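Local structure of PatF (Prochloron didemni, 4BG2) at residues Arg105-His110 against Thr152-Leu156; Ser102-Phe106 against Val175-Glu179. The protein is linked to patellamide biosynthesis and resembles cyanobactin prenyltransferases, so it may act, or derive from an enzyme that acted, in isoprenoid transfer to cyclic peptides. One frame throughout, in Å; residues are numbered along the deposited sequence.

Interaction 1 of 2, residues Arg105-His110 against Thr152-Leu156; sequences RFAAAH and TALVL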
loop_
_atom_site.group_PDB
_atom_site.type_symbol
_atom_site.label_atom_id
_atom_site.label_comp_id
_atom_site.label_asym_id
_atom_site.label_seq_id
_atom_site.Cartn_x
_atom_site.Cartn_y
_atom_site.Cartn_z
ATOM N N ARG A 105 2.900 19.298 -0.404
ATOM C CA ARG A 105 3.568 19.838 -1.580
ATOM C C ARG A 105 3.220 19.028 -2.834
ATOM O O ARG A 105 3.011 19.603 -3.906
ATOM C CB ARG A 105 5.071 19.913 -1.363
ATOM C CG ARG A 105 5.465 21.056 -0.439
ATOM C CD ARG A 105 6.828 20.839 0.184
ATOM N NE ARG A 105 7.902 20.892 -0.805
ATOM C CZ ARG A 105 9.166 20.518 -0.588
ATOM N NH1 ARG A 105 9.559 20.030 0.586
ATOM N NH2 ARG A 105 10.044 20.610 -1.570
ATOM N N PHE A 106 3.090 17.713 -2.715
ATOM C CA PHE A 106 2.751 16.906 -3.887
ATOM C C PHE A 106 1.315 17.187 -4.295
ATOM O O PHE A 106 1.016 17.376 -5.491
ATOM C CB PHE A 106 2.955 15.408 -3.640
ATOM C CG PHE A 106 2.671 14.574 -4.854
ATOM C CD1 PHE A 106 1.391 14.224 -5.169
ATOM C CD2 PHE A 106 3.691 14.192 -5.694
ATOM C CE1 PHE A 106 1.116 13.481 -6.294
ATOM C CE2 PHE A 106 3.424 13.443 -6.825
ATOM C CZ PHE A 106 2.133 13.094 -7.125
ATOM N N ALA A 107 0.430 17.257 -3.301
ATOM C CA ALA A 107 -0.982 17.525 -3.540
ATOM C C ALA A 107 -1.175 18.897 -4.172
ATOM O O ALA A 107 -1.907 19.021 -5.152
ATOM C CB ALA A 107 -1.792 17.425 -2.270
ATOM N N ALA A 108 -0.525 19.908 -3.605
ATOM C CA ALA A 108 -0.557 21.260 -4.152
ATOM C C ALA A 108 -0.052 21.243 -5.583
ATOM O O ALA A 108 -0.698 21.774 -6.469
ATOM C CB ALA A 108 0.292 22.205 -3.306
ATOM N N ALA A 109 1.084 20.593 -5.818
ATOM C CA ALA A 109 1.687 20.588 -7.143
ATOM C C ALA A 109 0.812 19.940 -8.205
ATOM O O ALA A 109 0.722 20.437 -9.313
ATOM C CB ALA A 109 3.048 19.925 -7.112
ATOM N N HIS A 110 0.105 18.878 -7.862
ATOM C CA HIS A 110 -0.542 18.077 -8.897
ATOM C C HIS A 110 -2.040 17.973 -8.778
ATOM O O HIS A 110 -2.649 17.118 -9.416
ATOM C CB HIS A 110 0.169 16.726 -8.984
ATOM C CG HIS A 110 1.604 16.864 -9.376
ATOM N ND1 HIS A 110 1.976 17.356 -10.602
ATOM C CD2 HIS A 110 2.755 16.640 -8.701
ATOM C CE1 HIS A 110 3.293 17.427 -10.675
ATOM N NE2 HIS A 110 3.790 16.987 -9.540
ATOM N N THR A 152 8.556 15.277 -9.094
ATOM C CA THR A 152 8.139 15.910 -7.848
ATOM C C THR A 152 8.362 14.967 -6.666
ATOM O O THR A 152 8.971 15.357 -5.669
ATOM C CB THR A 152 6.668 16.289 -7.908
ATOM O OG1 THR A 152 6.426 17.133 -9.045
ATOM C CG2 THR A 152 6.246 16.997 -6.618
ATOM N N ALA A 153 7.903 13.714 -6.788
ATOM C CA ALA A 153 8.100 12.708 -5.715
ATOM C C ALA A 153 9.580 12.474 -5.423
ATOM O O ALA A 153 9.997 12.410 -4.259
ATOM C CB ALA A 153 7.421 11.385 -6.080
ATOM N N LEU A 154 10.370 12.351 -6.487
ATOM C CA LEU A 154 11.809 12.122 -6.369
ATOM C C LEU A 154 12.505 13.277 -5.641
ATOM O O LEU A 154 13.379 13.059 -4.815
ATOM C CB LEU A 154 12.422 11.948 -7.766
ATOM C CG LEU A 154 13.697 11.149 -7.945
ATOM C CD1 LEU A 154 13.573 9.722 -7.449
ATOM C CD2 LEU A 154 14.071 11.157 -9.424
ATOM N N VAL A 155 12.119 14.500 -5.968
ATOM C CA VAL A 155 12.617 15.684 -5.259
ATOM C C VAL A 155 12.236 15.665 -3.783
ATOM O O VAL A 155 13.064 15.926 -2.927
ATOM C CB VAL A 155 12.059 16.978 -5.890
ATOM C CG1 VAL A 155 12.233 18.171 -4.954
ATOM C CG2 VAL A 155 12.730 17.230 -7.228
ATOM N N LEU A 156 10.979 15.354 -3.485
ATOM C CA LEU A 156 10.529 15.289 -2.090
ATOM C C LEU A 156 11.209 14.148 -1.350
ATOM O O LEU A 156 11.471 14.259 -0.159
ATOM C CB LEU A 156 9.004 15.134 -2.016
ATOM C CG LEU A 156 8.194 16.256 -2.668
ATOM C CD1 LEU A 156 6.707 15.943 -2.645
ATOM C CD2 LEU A 156 8.507 17.593 -1.996
#
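Arg105 lays the flat of its guanidinium against Leu156: methyl CD2 of Leu156 sits over the centre of one face, 3.3 Å from Arg105 CZ. A bend at chi3 in an otherwise stretched chain swings the group across to the second helix, on the solvent-exposed side of the contact. Phe106, one residue on, is buried and meets three residues of 152-156. Its CB meets the other methyl of the same leucine, CD1, at 3.9 Å, so that Leu156 straddles the two residues with its fork. Farther out, Phe106 CD2 approaches Thr152 CG2 obliquely at 3.9 Å, while the backbone N of Ala153 lies at the ring edge. Ala109 adds a lighter touch, CB to Thr152 CG2. The polar end of the contact is His110, whose NE2 hydrogen-bonds Thr152 OG1 at 2.7 Å. The bond is nearly straight (168°) and the hydroxyl lies at the ring edge, near its plane; either atom could be the donor. Thr152 can serve both neighbours because its OG1 stands anti to its own carbonyl carbon (chi1 -56°), which turns the methyl toward Phe106. The same hydroxyl also bonds Glu148 O one turn back, so two bonds grip it. The imidazole has Ala109 CB over one face and holds its CD2 above one face of the Phe106 ring, toward the rim; an alanine in place of His110 would probably leave the Thr152 hydroxyl without its partner across the helices and uncover part of the Phe106 face. The two segments run close to antiparallel, at 156°, with axes 10.6 Å apart. They illustrate how neighbouring helices pack in the outer layer around a closed antiparallel barrel, the arrangement characteristic of the prenyltransferase barrel.

Interaction 2 of 2, residues Ser102-Phe106 against Val175-Glu179; sequences SFDRF and VIGFE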
loop_
_atom_site.group_PDB
_atom_site.type_symbol
_atom_site.label_atom_id
_atom_site.label_comp_id
_atom_site.label_asym_id
_atom_site.label_seq_id
_atom_site.Cartn_x
_atom_site.Cartn_y
_atom_site.Cartn_z
ATOM N N SER A 102 5.671 16.854 2.722
ATOM C CA SER A 102 5.844 16.221 1.401
ATOM C C SER A 102 4.533 15.959 0.722
ATOM O O SER A 102 4.358 16.267 -0.461
ATOM C CB SER A 102 6.593 14.896 1.508
ATOM O OG SER A 102 7.925 15.114 1.894
ATOM N N PHE A 103 3.590 15.387 1.463
ATOM C CA PHE A 103 2.254 15.143 0.905
ATOM C C PHE A 103 1.519 16.443 0.483
ATOM O O PHE A 103 0.916 16.505 -0.595
ATOM C CB PHE A 103 1.391 14.363 1.896
ATOM C CG PHE A 103 0.054 13.993 1.352
ATOM C CD1 PHE A 103 -0.061 13.005 0.380
ATOM C CD2 PHE A 103 -1.094 14.622 1.797
ATOM C CE1 PHE A 103 -1.284 12.668 -0.162
ATOM C CE2 PHE A 103 -2.324 14.289 1.262
ATOM C CZ PHE A 103 -2.420 13.307 0.283
ATOM N N ASP A 104 1.565 17.465 1.334
ATOM C CA ASP A 104 0.970 18.756 0.985
ATOM C C ASP A 104 1.585 19.364 -0.283
ATOM O O ASP A 104 0.873 19.856 -1.137
ATOM C CB ASP A 104 1.124 19.762 2.120
ATOM C CG ASP A 104 0.214 19.478 3.270
ATOM O OD1 ASP A 104 -0.796 18.756 3.079
ATOM O OD2 ASP A 104 0.496 19.989 4.373
ATOM N N ARG A 105 2.900 19.298 -0.404
ATOM C CA ARG A 105 3.568 19.838 -1.580
ATOM C C ARG A 105 3.220 19.028 -2.834
ATOM O O ARG A 105 3.011 19.603 -3.906
ATOM C CB ARG A 105 5.071 19.913 -1.363
ATOM C CG ARG A 105 5.465 21.056 -0.439
ATOM C CD ARG A 105 6.828 20.839 0.184
ATOM N NE ARG A 105 7.902 20.892 -0.805
ATOM C CZ ARG A 105 9.166 20.518 -0.588
ATOM N NH1 ARG A 105 9.559 20.030 0.586
ATOM N NH2 ARG A 105 10.044 20.610 -1.570
ATOM N N PHE A 106 3.090 17.713 -2.715
ATOM C CA PHE A 106 2.751 16.906 -3.887
ATOM C C PHE A 106 1.315 17.187 -4.295
ATOM O O PHE A 106 1.016 17.376 -5.491
ATOM C CB PHE A 106 2.955 15.408 -3.640
ATOM C CG PHE A 106 2.671 14.574 -4.854
ATOM C CD1 PHE A 106 1.391 14.224 -5.169
ATOM C CD2 PHE A 106 3.691 14.192 -5.694
ATOM C CE1 PHE A 106 1.116 13.481 -6.294
ATOM C CE2 PHE A 106 3.424 13.443 -6.825
ATOM C CZ PHE A 106 2.133 13.094 -7.125
ATOM N N VAL A 175 2.921 4.118 -8.605
ATOM C CA VAL A 175 2.372 4.429 -7.296
ATOM C C VAL A 175 3.403 5.273 -6.541
ATOM O O VAL A 175 4.602 5.007 -6.592
ATOM C CB VAL A 175 2.087 3.154 -6.442
ATOM C CG1 VAL A 175 1.237 3.507 -5.241
ATOM C CG2 VAL A 175 1.407 2.060 -7.234
ATOM N N ILE A 176 2.920 6.256 -5.795
ATOM C CA ILE A 176 3.746 7.018 -4.869
ATOM C C ILE A 176 3.143 6.924 -3.469
ATOM O O ILE A 176 1.964 7.201 -3.270
ATOM C CB ILE A 176 3.857 8.487 -5.300
ATOM C CG1 ILE A 176 4.477 8.575 -6.694
ATOM C CG2 ILE A 176 4.681 9.272 -4.286
ATOM C CD1 ILE A 176 4.232 9.909 -7.380
ATOM N N GLY A 177 3.960 6.491 -2.509
ATOM C CA GLY A 177 3.562 6.330 -1.114
ATOM C C GLY A 177 4.084 7.465 -0.247
ATOM O O GLY A 177 5.206 7.927 -0.427
ATOM N N PHE A 178 3.240 7.928 0.670
ATOM C CA PHE A 178 3.642 8.900 1.676
ATOM C C PHE A 178 3.273 8.295 3.007
ATOM O O PHE A 178 2.095 8.026 3.240
ATOM C CB PHE A 178 2.863 10.203 1.483
ATOM C CG PHE A 178 3.170 10.894 0.198
ATOM C CD1 PHE A 178 2.434 10.606 -0.949
ATOM C CD2 PHE A 178 4.183 11.845 0.119
ATOM C CE1 PHE A 178 2.692 11.264 -2.126
ATOM C CE2 PHE A 178 4.440 12.513 -1.060
ATOM C CZ PHE A 178 3.700 12.217 -2.189
ATOM N N GLU A 179 4.267 8.028 3.850
ATOM C CA GLU A 179 4.013 7.473 5.162
ATOM C C GLU A 179 4.318 8.518 6.205
ATOM O O GLU A 179 5.407 9.055 6.241
ATOM C CB GLU A 179 4.821 6.192 5.450
ATOM C CG GLU A 179 4.404 5.542 6.770
ATOM C CD GLU A 179 4.675 4.035 6.841
ATOM O OE1 GLU A 179 5.556 3.558 6.108
ATOM O OE2 GLU A 179 3.968 3.324 7.592
#
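Phe178 drives its ring from strand 175-179 into the helix segment 102-106, between Phe103 and Phe106. Its CG stands anti to the carbonyl carbon (chi1 -65°), which directs the ring at the helix. CB begins beside Phe103 CD1, and from there the ring runs under that atom: CG lies 3.9 Å and CD1 3.7 Å from Phe103 CD1, which stands over the face, toward its rim. CE1 also has Phe103 CD1 as its nearest atom across the contact. The result is a T-shaped pair, Phe103 giving the edge and Phe178 the face, with planes at 76° and centroids 5.4 Å apart. On the other branch, CD2 reaches the backbone N of Phe103. Phe103 CA sits over the same face as Phe103 CD1 in a CH-pi contact, 4.2 Å from the Phe178 centroid, so the helix backbone itself joins the packing. CE2 then meets Ser102 O obliquely at 3.8 Å. At the tip, CZ abuts Phe106 CB at 3.6 Å and Phe106 CG at 3.7 Å, the two rings inclined obliquely. Ile176, two residues earlier, sets its CD1 3.7 Å from Phe106 CE2. The three phenylalanines form a buried aromatic cluster. Around it, Phe178 touches Ile138 and Val188 on the two flanking strands, while Phe103 on helix 79-91 and Phe106 on helix 147-157 seat helix 101-110 on the barrel wall between two companion helices.

How the interactions relate
Of the elements involved, helix 101-110 comes first along the chain and supplies one side of both contacts. The chain then forms strands 116-124 and 133-140 before helix 147-157 returns to that helix at 152-156, closing the shorter loop, interaction 1. It continues through helix 163-172 into strand 173-181, where interaction 2 closes the longer loop at 175-179. The shorter loop nests within the longer, and the two share Arg105 and Phe106. Where their later segments adjoin, Ala153 CB packs on Ile176 CD1 at 3.7 Å. One short helix is thereby tied to its outer-layer neighbour and to the barrel beneath.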